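Long-range contacts in FixG-related protein (Vibrio parahaemolyticus, PDB 2R39), which is of uncharacterised function but is the Ig-like C-terminal domain of a membrane protein that probably binds 4Fe-4S clusters and takes part in electron transport: residues D9-S14 with F97-K102; Q47-D52 with I67-G72. All blocks are in the same frame, centred on the assembly; numbering follows the deposited sequence.

Interaction 1: D9-S14 with F97-K102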
ATOM      1  N   ASP A   9      -0.845 -17.070  -9.703  1.00 50.92           N
ATOM      2  CA  ASP A   9       0.070 -16.246  -8.918  1.00 49.44           C
ATOM      3  C   ASP A   9       0.320 -16.871  -7.559  1.00 48.14           C
ATOM      4  O   ASP A   9      -0.617 -17.419  -6.960  1.00 47.73           O
ATOM      5  CB  ASP A   9      -0.513 -14.854  -8.714  1.00 49.91           C
ATOM      6  CG  ASP A   9      -0.549 -14.030  -9.989  1.00 50.22           C
ATOM      7  OD1 ASP A   9       0.072 -14.417 -11.006  1.00 51.12           O
ATOM      8  OD2 ASP A   9      -1.204 -12.977  -9.954  1.00 50.23           O
ATOM      9  N   PRO A  10       1.586 -16.813  -7.077  1.00 46.96           N
ATOM     10  CA  PRO A  10       1.940 -17.310  -5.740  1.00 46.03           C
ATOM     11  C   PRO A  10       1.395 -16.439  -4.611  1.00 45.17           C
ATOM     12  O   PRO A  10       1.284 -16.889  -3.471  1.00 44.89           O
ATOM     13  CB  PRO A  10       3.474 -17.281  -5.748  1.00 46.13           C
ATOM     14  CG  PRO A  10       3.833 -16.242  -6.739  1.00 46.52           C
ATOM     15  CD  PRO A  10       2.771 -16.322  -7.807  1.00 46.79           C
ATOM     16  N   ALA A  11       1.053 -15.200  -4.936  1.00 44.17           N
ATOM     17  CA  ALA A  11       0.526 -14.263  -3.957  1.00 43.91           C
ATOM     18  C   ALA A  11      -0.564 -13.442  -4.596  1.00 43.93           C
ATOM     19  O   ALA A  11      -0.646 -13.359  -5.825  1.00 43.63           O
ATOM     20  CB  ALA A  11       1.641 -13.332  -3.431  1.00 42.99           C
ATOM     21  N   GLY A  12      -1.384 -12.820  -3.762  1.00 44.21           N
ATOM     22  CA  GLY A  12      -2.381 -11.865  -4.246  1.00 45.32           C
ATOM     23  C   GLY A  12      -2.353 -10.625  -3.378  1.00 46.07           C
ATOM     24  O   GLY A  12      -1.977 -10.687  -2.212  1.00 45.42           O
HETATM   25  N   MSE A  13      -2.720  -9.491  -3.957  1.00 46.09           N
HETATM   26  CA  MSE A  13      -2.948  -8.299  -3.175  1.00 48.47           C
HETATM   27  C   MSE A  13      -4.033  -7.478  -3.824  1.00 46.73           C
HETATM   28  O   MSE A  13      -4.062  -7.334  -5.033  1.00 46.05           O
HETATM   29  CB  MSE A  13      -1.678  -7.447  -3.031  1.00 47.21           C
HETATM   30  CG  MSE A  13      -1.931  -6.158  -2.241  1.00 50.14           C
HETATM   31 SE   MSE A  13      -0.348  -5.093  -1.892  1.00 57.66          SE
HETATM   32  CE  MSE A  13       0.111  -4.650  -3.755  1.00 47.78           C
ATOM     33  N   SER A  14      -4.913  -6.944  -3.001  1.00 46.52           N
ATOM     34  CA  SER A  14      -5.854  -5.942  -3.454  1.00 46.88           C
ATOM     35  C   SER A  14      -5.785  -4.770  -2.495  1.00 46.31           C
ATOM     36  O   SER A  14      -5.205  -4.866  -1.408  1.00 46.27           O
ATOM     37  CB  SER A  14      -7.278  -6.514  -3.601  1.00 46.77           C
ATOM     38  OG  SER A  14      -7.759  -7.016  -2.376  1.00 47.86           O
ATOM     39  N   PHE A  97       0.681   0.591  -5.187  1.00 44.87           N
ATOM     40  CA  PHE A  97       1.187  -0.238  -4.118  1.00 43.72           C
ATOM     41  C   PHE A  97       1.821  -1.488  -4.716  1.00 44.54           C
ATOM     42  O   PHE A  97       1.328  -2.056  -5.723  1.00 44.17           O
ATOM     43  CB  PHE A  97       0.066  -0.598  -3.169  1.00 43.76           C
ATOM     44  CG  PHE A  97      -0.429   0.573  -2.359  1.00 44.01           C
ATOM     45  CD1 PHE A  97       0.271   0.999  -1.239  1.00 43.57           C
ATOM     46  CD2 PHE A  97      -1.603   1.234  -2.715  1.00 43.91           C
ATOM     47  CE1 PHE A  97      -0.184   2.074  -0.478  1.00 44.75           C
ATOM     48  CE2 PHE A  97      -2.062   2.308  -1.959  1.00 44.34           C
ATOM     49  CZ  PHE A  97      -1.346   2.727  -0.844  1.00 43.69           C
ATOM     50  N   ILE A  98       2.940  -1.900  -4.130  1.00 43.71           N
ATOM     51  CA  ILE A  98       3.699  -2.970  -4.715  1.00 44.45           C
ATOM     52  C   ILE A  98       3.962  -4.001  -3.649  1.00 45.45           C
ATOM     53  O   ILE A  98       4.475  -3.666  -2.574  1.00 44.93           O
ATOM     54  CB  ILE A  98       4.990  -2.434  -5.355  1.00 45.05           C
ATOM     55  CG1 ILE A  98       4.622  -1.429  -6.474  1.00 46.35           C
ATOM     56  CG2 ILE A  98       5.877  -3.599  -5.886  1.00 44.68           C
ATOM     57  CD1 ILE A  98       5.643  -0.345  -6.669  1.00 49.22           C
ATOM     58  N   LEU A  99       3.571  -5.241  -3.932  1.00 45.47           N
ATOM     59  CA  LEU A  99       3.932  -6.349  -3.059  1.00 46.04           C
ATOM     60  C   LEU A  99       5.127  -7.046  -3.712  1.00 46.65           C
ATOM     61  O   LEU A  99       5.072  -7.425  -4.880  1.00 45.86           O
ATOM     62  CB  LEU A  99       2.745  -7.323  -2.880  1.00 46.45           C
ATOM     63  CG  LEU A  99       3.077  -8.581  -2.061  1.00 46.49           C
ATOM     64  CD1 LEU A  99       1.844  -9.103  -1.349  1.00 47.74           C
ATOM     65  CD2 LEU A  99       3.683  -9.664  -2.933  1.00 48.12           C
ATOM     66  N   THR A 100       6.207  -7.178  -2.966  1.00 46.64           N
ATOM     67  CA  THR A 100       7.383  -7.875  -3.445  1.00 48.25           C
ATOM     68  C   THR A 100       7.566  -9.160  -2.642  1.00 49.27           C
ATOM     69  O   THR A 100       7.697  -9.113  -1.425  1.00 48.11           O
ATOM     70  CB  THR A 100       8.642  -6.994  -3.314  1.00 48.35           C
ATOM     71  OG1 THR A 100       8.449  -5.796  -4.078  1.00 48.00           O
ATOM     72  CG2 THR A 100       9.886  -7.738  -3.843  1.00 48.46           C
ATOM     73  N   ASP A 101       7.537 -10.288  -3.350  1.00 51.05           N
ATOM     74  CA  ASP A 101       7.808 -11.626  -2.802  1.00 54.00           C
ATOM     75  C   ASP A 101       9.094 -12.044  -3.477  1.00 55.82           C
ATOM     76  O   ASP A 101       9.055 -12.662  -4.553  1.00 56.56           O
ATOM     77  CB  ASP A 101       6.669 -12.584  -3.209  1.00 53.97           C
ATOM     78  CG  ASP A 101       6.917 -14.060  -2.815  1.00 55.67           C
ATOM     79  OD1 ASP A 101       8.044 -14.479  -2.494  1.00 53.42           O
ATOM     80  OD2 ASP A 101       5.934 -14.823  -2.865  1.00 60.66           O
ATOM     81  N   LYS A 102      10.226 -11.666  -2.887  1.00 57.58           N
ATOM     82  CA  LYS A 102      11.549 -12.031  -3.421  1.00 60.13           C
ATOM     83  C   LYS A 102      11.767 -13.534  -3.657  1.00 60.39           C
ATOM     84  O   LYS A 102      12.352 -13.916  -4.670  1.00 60.64           O
ATOM     85  CB  LYS A 102      12.677 -11.493  -2.524  1.00 60.44           C
ATOM     86  CG  LYS A 102      12.772 -12.119  -1.139  1.00 61.05           C
ATOM     87  CD  LYS A 102      13.797 -11.367  -0.274  1.00 61.96           C
ATOM     88  CE  LYS A 102      15.181 -12.026  -0.315  1.00 65.34           C
ATOM     89  NZ  LYS A 102      16.286 -11.031  -0.121  1.00 65.78           N
TER
HETATM   90  O   HOH W   1       3.781 -16.103  -2.178  1.00 53.15           O
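Met13 and Ala11 of residues 9-14 meet Leu99 and Phe97 of residues 97-102 inside an immunoglobulin-like beta sandwich, where strand 11-17 of one sheet faces strand 92-101 of the other. The two short strand segments run nearly antiparallel, at 165°, with axes 8.3 Å apart. That spacing is too wide for backbone pairing, and side chains fill the gap between the sheets. In each strand alternate residues point inward: Ala11 and Met13 on one side; Phe97, Leu99 and Asp101 on the other.

Met13, built as selenomethionine, spans most of the distance. Its chain stays extended as far as SE (chi1 178°), which carries the selenium obliquely across, leaning toward Phe97, and the bend at chi3 (64°) then lays the methyl along the opposite backbone. There Met13 CE rests 3.5 Å from Phe97 O. Leu99 N is equally close to Met13 CE, also at 3.5 Å. The unbranched, flexible chain suits this place, since it can reach another strand and fit closely against its main chain. The Met13 and Leu99 side chains run alongside one another, reaching from opposite strands, with Met13 SE 3.9 Å from Leu99 CB. Leu99 sends its CD2 branch to Ala11 CB at 4.2 Å, the small methyl of alanine accepting the bulkier leucine. The Phe97 ring turns away from Met13 and packs edge-to-face with Tyr35; of the side chain, CB is the part that approaches Met13 CE.

Toward the end of the sandwich the apolar filling gives way to polar contacts. Asp101 directs its carboxylate inward, where OD1 is hydrogen-bonded to Ser103 OG and OD2 to Asn104 ND2. A water bridges the two strands here, donating a hydrogen bond to Asp101 OD2 at 2.6 Å and a weak one to Pro10 O at 2.9 Å.

Interaction 2: Q47-D52 with I67-G72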
ATOM      1  N   GLN A  47       5.579 -17.398   3.430  1.00 48.34           N
ATOM      2  CA  GLN A  47       6.288 -16.464   2.562  1.00 47.83           C
ATOM      3  C   GLN A  47       6.496 -15.106   3.252  1.00 47.72           C
ATOM      4  O   GLN A  47       5.776 -14.779   4.194  1.00 47.35           O
ATOM      5  CB  GLN A  47       5.532 -16.295   1.230  1.00 47.76           C
ATOM      6  CG  GLN A  47       5.180 -17.621   0.492  1.00 47.84           C
ATOM      7  CD  GLN A  47       6.387 -18.360  -0.069  1.00 48.55           C
ATOM      8  OE1 GLN A  47       7.496 -17.827  -0.122  1.00 47.73           O
ATOM      9  NE2 GLN A  47       6.170 -19.615  -0.486  1.00 50.15           N
ATOM     10  N   GLU A  48       7.477 -14.328   2.779  1.00 47.85           N
ATOM     11  CA  GLU A  48       7.747 -12.967   3.283  1.00 47.44           C
ATOM     12  C   GLU A  48       7.586 -11.977   2.156  1.00 46.57           C
ATOM     13  O   GLU A  48       8.153 -12.158   1.082  1.00 46.89           O
ATOM     14  CB  GLU A  48       9.164 -12.803   3.903  1.00 47.51           C
ATOM     15  CG  GLU A  48       9.511 -11.304   4.262  1.00 48.05           C
ATOM     16  CD  GLU A  48      10.931 -11.043   4.821  1.00 50.42           C
ATOM     17  OE1 GLU A  48      11.283 -11.659   5.836  1.00 54.07           O
ATOM     18  OE2 GLU A  48      11.672 -10.186   4.252  1.00 55.91           O
ATOM     19  N   TYR A  49       6.821 -10.924   2.409  1.00 46.12           N
ATOM     20  CA  TYR A  49       6.564  -9.887   1.401  1.00 46.50           C
ATOM     21  C   TYR A  49       7.042  -8.514   1.905  1.00 45.91           C
ATOM     22  O   TYR A  49       7.011  -8.253   3.104  1.00 45.42           O
ATOM     23  CB  TYR A  49       5.069  -9.841   1.021  1.00 46.88           C
ATOM     24  CG  TYR A  49       4.454 -11.198   0.678  1.00 48.47           C
ATOM     25  CD1 TYR A  49       4.919 -11.951  -0.393  1.00 49.19           C
ATOM     26  CD2 TYR A  49       3.398 -11.720   1.422  1.00 49.67           C
ATOM     27  CE1 TYR A  49       4.346 -13.199  -0.715  1.00 49.15           C
ATOM     28  CE2 TYR A  49       2.814 -12.961   1.097  1.00 50.77           C
ATOM     29  CZ  TYR A  49       3.299 -13.695   0.031  1.00 49.58           C
ATOM     30  OH  TYR A  49       2.743 -14.934  -0.284  1.00 49.71           O
ATOM     31  N   ASN A  50       7.518  -7.665   0.996  1.00 45.64           N
ATOM     32  CA  ASN A  50       7.712  -6.251   1.302  1.00 45.43           C
ATOM     33  C   ASN A  50       6.569  -5.507   0.616  1.00 45.08           C
ATOM     34  O   ASN A  50       6.139  -5.890  -0.488  1.00 43.82           O
ATOM     35  CB  ASN A  50       9.015  -5.695   0.727  1.00 46.40           C
ATOM     36  CG  ASN A  50      10.274  -6.016   1.569  1.00 50.78           C
ATOM     37  OD1 ASN A  50      10.232  -6.312   2.767  1.00 50.63           O
ATOM     38  ND2 ASN A  50      11.425  -5.894   0.912  1.00 55.78           N
ATOM     39  N   LEU A  51       6.129  -4.425   1.247  1.00 43.40           N
ATOM     40  CA  LEU A  51       5.064  -3.582   0.723  1.00 44.00           C
ATOM     41  C   LEU A  51       5.634  -2.197   0.564  1.00 43.80           C
ATOM     42  O   LEU A  51       6.332  -1.690   1.451  1.00 42.88           O
ATOM     43  CB  LEU A  51       3.847  -3.568   1.646  1.00 43.23           C
ATOM     44  CG  LEU A  51       3.314  -4.944   2.080  1.00 45.64           C
ATOM     45  CD1 LEU A  51       2.408  -4.786   3.266  1.00 46.48           C
ATOM     46  CD2 LEU A  51       2.583  -5.700   0.937  1.00 46.94           C
ATOM     47  N   ASP A  52       5.337  -1.597  -0.579  1.00 44.38           N
ATOM     48  CA  ASP A  52       5.896  -0.302  -0.977  1.00 45.50           C
ATOM     49  C   ASP A  52       4.867   0.506  -1.724  1.00 44.55           C
ATOM     50  O   ASP A  52       3.824  -0.011  -2.061  1.00 44.23           O
ATOM     51  CB  ASP A  52       7.110  -0.529  -1.887  1.00 46.42           C
ATOM     52  CG  ASP A  52       8.330  -0.902  -1.102  1.00 51.40           C
ATOM     53  OD1 ASP A  52       8.887   0.011  -0.434  1.00 53.32           O
ATOM     54  OD2 ASP A  52       8.714  -2.102  -1.140  1.00 52.58           O
ATOM     55  N   ILE A  67       6.112  -8.399   5.937  1.00 45.61           N
ATOM     56  CA  ILE A  67       5.204  -9.337   6.616  1.00 47.66           C
ATOM     57  C   ILE A  67       5.546 -10.798   6.338  1.00 48.65           C
ATOM     58  O   ILE A  67       6.089 -11.112   5.281  1.00 48.28           O
ATOM     59  CB  ILE A  67       3.717  -9.095   6.207  1.00 48.03           C
ATOM     60  CG1 ILE A  67       3.587  -8.995   4.679  1.00 47.84           C
ATOM     61  CG2 ILE A  67       3.182  -7.826   6.839  1.00 48.74           C
ATOM     62  CD1 ILE A  67       2.173  -8.893   4.162  1.00 48.48           C
ATOM     63  N   GLN A  68       5.246 -11.675   7.300  1.00 49.70           N
ATOM     64  CA  GLN A  68       5.300 -13.123   7.101  1.00 51.52           C
ATOM     65  C   GLN A  68       3.872 -13.659   6.994  1.00 51.58           C
ATOM     66  O   GLN A  68       3.039 -13.410   7.877  1.00 51.83           O
ATOM     67  CB  GLN A  68       6.003 -13.819   8.283  1.00 51.66           C
ATOM     68  CG  GLN A  68       7.508 -13.911   8.169  1.00 52.74           C
ATOM     69  CD  GLN A  68       8.129 -14.711   9.294  1.00 53.87           C
ATOM     70  OE1 GLN A  68       7.469 -15.552   9.934  1.00 58.66           O
ATOM     71  NE2 GLN A  68       9.411 -14.469   9.545  1.00 56.25           N
ATOM     72  N   VAL A  69       3.587 -14.389   5.917  1.00 51.68           N
ATOM     73  CA  VAL A  69       2.226 -14.860   5.633  1.00 51.70           C
ATOM     74  C   VAL A  69       2.182 -16.387   5.512  1.00 51.92           C
ATOM     75  O   VAL A  69       2.978 -16.979   4.783  1.00 51.84           O
ATOM     76  CB  VAL A  69       1.664 -14.200   4.346  1.00 51.81           C
ATOM     77  CG1 VAL A  69       0.169 -14.497   4.171  1.00 51.60           C
ATOM     78  CG2 VAL A  69       1.895 -12.699   4.379  1.00 51.34           C
ATOM     79  N   GLU A  70       1.252 -17.011   6.237  1.00 52.47           N
ATOM     80  CA  GLU A  70       1.120 -18.473   6.272  1.00 52.70           C
ATOM     81  C   GLU A  70       0.425 -19.000   5.014  1.00 52.65           C
ATOM     82  O   GLU A  70      -0.267 -18.242   4.335  1.00 52.99           O
ATOM     83  CB  GLU A  70       0.356 -18.913   7.533  1.00 53.07           C
ATOM     84  CG  GLU A  70       1.100 -18.683   8.857  1.00 54.21           C
ATOM     85  CD  GLU A  70       2.259 -19.642   9.069  1.00 56.39           C
ATOM     86  OE1 GLU A  70       2.213 -20.775   8.546  1.00 58.00           O
ATOM     87  OE2 GLU A  70       3.217 -19.273   9.778  1.00 58.42           O
ATOM     88  N   PRO A  71       0.616 -20.298   4.683  1.00 52.70           N
ATOM     89  CA  PRO A  71      -0.060 -20.874   3.507  1.00 52.45           C
ATOM     90  C   PRO A  71      -1.570 -20.630   3.522  1.00 52.49           C
ATOM     91  O   PRO A  71      -2.245 -20.964   4.509  1.00 52.23           O
ATOM     92  CB  PRO A  71       0.243 -22.369   3.620  1.00 52.50           C
ATOM     93  CG  PRO A  71       1.462 -22.461   4.426  1.00 52.77           C
ATOM     94  CD  PRO A  71       1.502 -21.272   5.342  1.00 52.28           C
ATOM     95  N   GLY A  72      -2.088 -20.020   2.443  1.00 52.30           N
ATOM     96  CA  GLY A  72      -3.520 -19.741   2.326  1.00 52.29           C
ATOM     97  C   GLY A  72      -4.036 -18.621   3.216  1.00 52.24           C
ATOM     98  O   GLY A  72      -5.251 -18.250   3.116  1.00 52.30           O
TER
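Ile67 pairs with Tyr49 where edge strand 66-69 lies antiparallel to strand 47-54 in one sheet of the Ig-like sandwich. The two form a hydrogen-bonded pair: Ile67 N to Tyr49 O and Tyr49 N to Ile67 O, both 3.0 Å and in the carbonyl plane. CG1 of Ile67 is wedged between N and C of its own backbone (chi1 48°), which aims the chain inward. Ile67 CG1 lies 4.0 Å from Tyr49 CB. Further out, Ile67 CD1 comes within 4.2 Å of Leu51 CD1.

Gln68 sits opposite Glu48 as a non-hydrogen-bonded pair on the outer face, where long polar side chains suit solvent. Its CA-H contacts Gln47 O, and the CA-H of Glu48 contacts Ile67 O.

Val69 restores the hydrogen bonding: its N reaches Gln47 O at 2.8 Å, and Gln47 N reaches Val69 O at 3.0 Å. The inward Val69 CG2 methyl meets the edge of the Tyr49 ring, near the ring plane and 3.4 Å from Tyr49 CE2, the two side chains crossing at about a right angle.

Four nearly straight backbone bonds thus fix the register, while the inward side chains form an apolar face against the other sheet, Ile67 and Val69 on Leu75 and Tyr49 on Val39.

Overall arrangement
Interaction 1 spans the two sheets of the sandwich and is partly buried, whereas interaction 2 joins neighbouring strands within one sheet, buried on the face of Tyr49, Ile67 and Val69 and exposed at Glu48 and Gln68 on the other. The first therefore rests on interior side chains and a water near the end, the second on backbone hydrogen bonds. Their centres lie about 8 Å apart, and strands 47-54 and 92-101 are neighbours in the same sheet, tied by probable bonds from Thr100 N to Asn50 O and from Ile98 N to Asp52 O. Tyr49 links the two contacts: its ring packs against Leu99 and Asp101 as well as the edge strand. Along the sequence, interaction 2 is nested within interaction 1.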